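Local coordinates for carbon monoxide oxidation system transcription regulator CooA-1 (Carboxydothermus hydrogenoformans, PDB 2FMY), which probably activates transcription by binding DNA in response to carbon monoxide, which it appears to sense through bound heme, at residues A[53-58]-A[88-93]; A[161-166]-A[204-209]. One frame throughout, in Å; residues are numbered along the deposited sequence.

Contact 1. Residues A[53-58]-A[88-93]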
loop_
_atom_site.group_PDB
_atom_site.type_symbol
_atom_site.label_atom_id
_atom_site.label_comp_id
_atom_site.label_asym_id
_atom_site.label_seq_id
_atom_site.Cartn_x
_atom_site.Cartn_y
_atom_site.Cartn_z
ATOM N N SER A 53 19.821 3.022 14.584
ATOM C CA SER A 53 20.335 1.684 14.790
ATOM C C SER A 53 19.228 0.763 15.291
ATOM O O SER A 53 18.288 1.200 15.950
ATOM C CB SER A 53 21.505 1.697 15.776
ATOM O OG SER A 53 21.076 2.137 17.048
ATOM N N GLY A 54 19.356 -0.518 14.977
ATOM C CA GLY A 54 18.361 -1.495 15.368
ATOM C C GLY A 54 17.467 -1.826 14.205
ATOM O O GLY A 54 17.817 -1.586 13.049
ATOM N N ARG A 55 16.315 -2.406 14.519
ATOM C CA ARG A 55 15.349 -2.822 13.512
ATOM C C ARG A 55 13.963 -2.667 14.112
ATOM O O ARG A 55 13.734 -2.998 15.287
ATOM C CB ARG A 55 15.582 -4.276 13.061
ATOM C CG ARG A 55 16.766 -4.461 12.087
ATOM C CD ARG A 55 17.101 -5.943 11.783
ATOM N NE ARG A 55 15.941 -6.686 11.271
ATOM C CZ ARG A 55 16.007 -7.697 10.401
ATOM N NH1 ARG A 55 17.181 -8.092 9.910
ATOM N NH2 ARG A 55 14.895 -8.310 10.004
ATOM N N VAL A 56 13.043 -2.175 13.293
ATOM C CA VAL A 56 11.719 -1.808 13.758
ATOM C C VAL A 56 10.679 -2.470 12.863
ATOM O O VAL A 56 10.751 -2.388 11.633
ATOM C CB VAL A 56 11.559 -0.252 13.769
ATOM C CG1 VAL A 56 10.109 0.157 13.862
ATOM C CG2 VAL A 56 12.359 0.367 14.915
ATOM N N ARG A 57 9.721 -3.141 13.488
ATOM C CA ARG A 57 8.646 -3.797 12.768
ATOM C C ARG A 57 7.425 -2.883 12.675
ATOM O O ARG A 57 6.948 -2.360 13.696
ATOM C CB ARG A 57 8.269 -5.114 13.451
ATOM C CG ARG A 57 7.234 -5.916 12.671
ATOM C CD ARG A 57 7.106 -7.332 13.179
ATOM N NE ARG A 57 6.472 -7.401 14.495
ATOM C CZ ARG A 57 5.221 -7.802 14.713
ATOM N NH1 ARG A 57 4.440 -8.176 13.703
ATOM N NH2 ARG A 57 4.752 -7.830 15.956
ATOM N N VAL A 58 6.952 -2.681 11.449
ATOM C CA VAL A 58 5.694 -1.998 11.186
ATOM C C VAL A 58 4.649 -3.070 10.883
ATOM O O VAL A 58 4.848 -3.910 9.995
ATOM C CB VAL A 58 5.814 -0.998 10.004
ATOM C CG1 VAL A 58 4.502 -0.246 9.781
ATOM C CG2 VAL A 58 6.981 0.001 10.247
ATOM N N ALA A 88 10.034 -2.225 18.332
ATOM C CA ALA A 88 11.471 -2.476 18.236
ATOM C C ALA A 88 11.734 -3.978 18.266
ATOM O O ALA A 88 11.347 -4.666 19.215
ATOM C CB ALA A 88 12.217 -1.779 19.372
ATOM N N MET A 89 12.381 -4.491 17.225
ATOM C CA MET A 89 12.684 -5.926 17.153
ATOM C C MET A 89 13.941 -6.258 17.927
ATOM O O MET A 89 14.228 -7.427 18.210
ATOM C CB MET A 89 12.819 -6.379 15.707
ATOM C CG MET A 89 11.487 -6.628 15.038
ATOM S SD MET A 89 11.691 -6.617 13.248
ATOM C CE MET A 89 12.485 -8.220 13.018
ATOM N N GLU A 90 14.687 -5.207 18.251
ATOM C CA GLU A 90 15.911 -5.291 19.039
ATOM C C GLU A 90 16.156 -3.908 19.634
ATOM O O GLU A 90 15.429 -2.970 19.306
ATOM C CB GLU A 90 17.079 -5.726 18.155
ATOM C CG GLU A 90 17.284 -4.866 16.913
ATOM C CD GLU A 90 18.295 -5.478 15.973
ATOM O OE1 GLU A 90 19.374 -4.871 15.772
ATOM O OE2 GLU A 90 18.022 -6.586 15.458
ATOM N N ASP A 91 17.168 -3.774 20.493
ATOM C CA ASP A 91 17.509 -2.467 21.059
ATOM C C ASP A 91 17.712 -1.471 19.914
ATOM O O ASP A 91 18.553 -1.681 19.038
ATOM C CB ASP A 91 18.752 -2.546 21.956
ATOM C CG ASP A 91 18.515 -3.345 23.242
ATOM O OD1 ASP A 91 17.358 -3.722 23.534
ATOM O OD2 ASP A 91 19.503 -3.594 23.972
ATOM N N THR A 92 16.921 -0.402 19.917
ATOM C CA THR A 92 16.821 0.506 18.777
ATOM C C THR A 92 17.045 1.944 19.223
ATOM O O THR A 92 16.662 2.323 20.334
ATOM C CB THR A 92 15.432 0.362 18.099
ATOM O OG1 THR A 92 15.270 -0.982 17.643
ATOM C CG2 THR A 92 15.259 1.305 16.919
ATOM N N THR A 93 17.694 2.722 18.361
ATOM C CA THR A 93 17.841 4.161 18.544
ATOM C C THR A 93 17.220 4.842 17.338
ATOM O O THR A 93 17.589 4.553 16.195
ATOM C CB THR A 93 19.331 4.586 18.665
ATOM O OG1 THR A 93 19.889 4.044 19.866
ATOM C CG2 THR A 93 19.459 6.097 18.720
HETATM O O HOH W 1 20.715 -0.072 18.973
#

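Contact 2. Residues A[161-166]-A[204-209]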
loop_
_atom_site.group_PDB
_atom_site.type_symbol
_atom_site.label_atom_id
_atom_site.label_comp_id
_atom_site.label_asym_id
_atom_site.label_seq_id
_atom_site.Cartn_x
_atom_site.Cartn_y
_atom_site.Cartn_z
ATOM N N GLY A 161 18.401 -24.002 -4.273
ATOM C CA GLY A 161 17.015 -24.428 -4.171
ATOM C C GLY A 161 16.664 -25.876 -4.384
ATOM O O GLY A 161 17.469 -26.775 -4.164
ATOM N N ILE A 162 15.422 -26.072 -4.789
ATOM C CA ILE A 162 14.842 -27.382 -5.029
ATOM C C ILE A 162 13.989 -27.260 -6.295
ATOM O O ILE A 162 13.108 -26.399 -6.372
ATOM C CB ILE A 162 13.950 -27.840 -3.844
ATOM C CG1 ILE A 162 14.762 -27.884 -2.534
ATOM C CG2 ILE A 162 13.356 -29.218 -4.131
ATOM C CD1 ILE A 162 13.926 -27.947 -1.277
ATOM N N LYS A 163 14.276 -28.098 -7.287
ATOM C CA LYS A 163 13.459 -28.150 -8.477
ATOM C C LYS A 163 12.274 -29.087 -8.250
ATOM O O LYS A 163 12.438 -30.227 -7.818
ATOM C CB LYS A 163 14.277 -28.577 -9.691
ATOM C CG LYS A 163 13.469 -28.544 -10.987
ATOM C CD LYS A 163 14.322 -28.840 -12.201
ATOM C CE LYS A 163 14.660 -30.315 -12.302
ATOM N NZ LYS A 163 13.487 -31.183 -12.611
ATOM N N LEU A 164 11.081 -28.579 -8.541
ATOM C CA LEU A 164 9.849 -29.336 -8.406
ATOM C C LEU A 164 9.280 -29.644 -9.765
ATOM O O LEU A 164 9.287 -28.790 -10.648
ATOM C CB LEU A 164 8.795 -28.530 -7.629
ATOM C CG LEU A 164 8.671 -28.747 -6.126
ATOM C CD1 LEU A 164 9.994 -28.491 -5.382
ATOM C CD2 LEU A 164 7.555 -27.842 -5.597
ATOM N N GLU A 165 8.765 -30.860 -9.910
ATOM C CA GLU A 165 7.957 -31.220 -11.062
ATOM C C GLU A 165 6.551 -31.501 -10.584
ATOM O O GLU A 165 6.314 -32.463 -9.849
ATOM C CB GLU A 165 8.522 -32.440 -11.799
ATOM C CG GLU A 165 9.861 -32.208 -12.493
ATOM C CD GLU A 165 9.823 -31.145 -13.589
ATOM O OE1 GLU A 165 10.907 -30.619 -13.927
ATOM O OE2 GLU A 165 8.734 -30.834 -14.115
ATOM N N LEU A 166 5.620 -30.654 -11.006
ATOM C CA LEU A 166 4.241 -30.730 -10.540
ATOM C C LEU A 166 3.430 -31.797 -11.263
ATOM O O LEU A 166 2.472 -32.340 -10.691
ATOM C CB LEU A 166 3.562 -29.371 -10.663
ATOM C CG LEU A 166 4.228 -28.215 -9.909
ATOM C CD1 LEU A 166 3.434 -26.954 -10.126
ATOM C CD2 LEU A 166 4.365 -28.529 -8.412
ATOM N N THR A 204 6.805 -26.759 -13.864
ATOM C CA THR A 204 8.109 -26.845 -13.210
ATOM C C THR A 204 8.375 -25.598 -12.393
ATOM O O THR A 204 8.231 -24.486 -12.886
ATOM C CB THR A 204 9.236 -27.050 -14.255
ATOM O OG1 THR A 204 8.928 -28.184 -15.072
ATOM C CG2 THR A 204 10.588 -27.284 -13.583
ATOM N N LEU A 205 8.736 -25.793 -11.132
ATOM C CA LEU A 205 9.040 -24.685 -10.246
ATOM C C LEU A 205 10.421 -24.873 -9.678
ATOM O O LEU A 205 10.860 -26.000 -9.488
ATOM C CB LEU A 205 8.048 -24.611 -9.070
ATOM C CG LEU A 205 6.532 -24.599 -9.316
ATOM C CD1 LEU A 205 5.782 -24.452 -7.974
ATOM C CD2 LEU A 205 6.113 -23.509 -10.322
ATOM N N LEU A 206 11.092 -23.758 -9.410
ATOM C CA LEU A 206 12.309 -23.750 -8.599
ATOM C C LEU A 206 11.953 -23.168 -7.244
ATOM O O LEU A 206 11.554 -22.017 -7.160
ATOM C CB LEU A 206 13.409 -22.911 -9.268
ATOM C CG LEU A 206 13.794 -23.338 -10.690
ATOM C CD1 LEU A 206 14.744 -22.334 -11.338
ATOM C CD2 LEU A 206 14.389 -24.761 -10.704
ATOM N N LEU A 207 12.086 -23.969 -6.194
ATOM C CA LEU A 207 11.786 -23.539 -4.831
ATOM C C LEU A 207 13.002 -22.983 -4.135
ATOM O O LEU A 207 13.957 -23.716 -3.873
ATOM C CB LEU A 207 11.240 -24.704 -4.000
ATOM C CG LEU A 207 9.754 -24.675 -3.684
ATOM C CD1 LEU A 207 8.949 -24.658 -4.989
ATOM C CD2 LEU A 207 9.383 -25.867 -2.780
ATOM N N LYS A 208 12.950 -21.691 -3.822
ATOM C CA LYS A 208 14.047 -21.027 -3.150
ATOM C C LYS A 208 13.909 -21.006 -1.623
ATOM O O LYS A 208 14.911 -20.866 -0.928
ATOM C CB LYS A 208 14.228 -19.600 -3.682
ATOM C CG LYS A 208 14.562 -19.491 -5.168
ATOM C CD LYS A 208 14.672 -18.017 -5.586
ATOM C CE LYS A 208 15.340 -17.865 -6.955
ATOM N NZ LYS A 208 15.497 -16.440 -7.403
ATOM N N ASP A 209 12.686 -21.133 -1.100
ATOM C CA ASP A 209 12.465 -21.120 0.371
ATOM C C ASP A 209 11.342 -22.072 0.783
ATOM O O ASP A 209 10.200 -21.645 1.000
ATOM C CB ASP A 209 12.179 -19.691 0.879
ATOM C CG ASP A 209 12.491 -19.497 2.379
ATOM O OD1 ASP A 209 12.480 -20.462 3.181
ATOM O OD2 ASP A 209 12.748 -18.341 2.771
#

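Contact 1. Residues A[53-58]-A[88-93]
M89 reaches two arginines through a bend at its thioether (chi3 75°): SD packs 3.7 Å from R57 CB, and CE swings back to lie 3.9 Å from R55 NH2, an oblique approach. E90 CG sits between its own backbone N and carbonyl carbon (chi1 54°), and from there the extended chain reaches the other segment and sets OE1 3.5 Å from G54 CA. Both segments belong to the antiparallel beta roll of the cyclic nucleotide-binding domain, a cupin-type fold, where they pass from one sheet to the next. Two short pairings flank the transition. S53 and T93 form a hydrogen-bonded antiparallel pair, V56 and A88 a non-hydrogen-bonded one, and the register moves by two residues between them. Next to the second pair, M89 N donates to R55 O at 2.8 Å. At G54, a side-chain carbon would collide with T92 OG1 and D91 O. T92 OG1 turns back to donate to E90 O (2.6 Å), while its CG2 meets V56 CG2 at 3.6 Å. The R55 guanidinium and E90 carboxylate planes lie 21° apart without their charged atoms meeting; R55 has a long, weak ion pair with E73, and R57 a salt bridge with E66, both of strand 66-73. A water bridges the segments, 3.0 Å from S53 OG and donating to D91 O at 2.7 Å.

Contact 2. Residues A[161-166]-A[204-209]
L164 and L207 interlock on the buried face of a four-stranded antiparallel sheet in the winged helix-turn-helix domain, L164 CD2 lying 3.5 Å from L207 CD1. Strands 161-165 and 204-207 are its two middle strands, their directions 163° apart. On the same face I162 pairs with L207 and L164 with L205, and beyond the strand end L166 CD1 comes in at about a right angle to L205, 4.0 Å from its CG. Helix 137-154 covers L164, L166 and L205, while L207 also meets L213 of helix 210-216. The backbone bonds are short too: L207 N reaches I162 O at 2.6 Å, and L164 N points almost straight at L205 O (2.8 Å, N-H...O 177°).

The other face, with K163, E165, T204 and L206, is partly exposed and more sparsely packed. K163 CG brushes L206 CD2 at 3.9 Å, and one side-chain hydrogen bond crosses between the strands. With CG beside its backbone N and the chain bent at chi2, E165 brings its carboxylate obliquely across to T204. Replacing it with an alanine would probably leave the T204 hydroxyl without this acceptor and the K163 ammonium without its neighbouring charge. The carboxylate oxygens divide the work: OE1 holds K163 NZ on its anti lone pair in a salt bridge within the strand (3.0 Å), and OE2 accepts T204 OG1 at 2.8 Å on the syn side, 25° out of the carboxylate plane.

The two contacts share no strand or sheet: 53-58 with 88-93 sits in the cyclic nucleotide-binding domain, and 161-166 with 204-209 in the helix-turn-helix domain. Their centres are 34 Å apart, on opposite sides of the chain's centre, and they do not touch. Each is partly buried and covers a similar area, 520 and 505 Å², but by different means. Contact 1 joins strands where they change sheets, so its pairing is interrupted and its interface leans on a methionine, long charged chains and a water. Contact 2 has unbroken register between neighbouring strands, with a leucine-rich face packed against helices and strand 197-199, and a more exposed, mixed face with L206 beside the polar side chains.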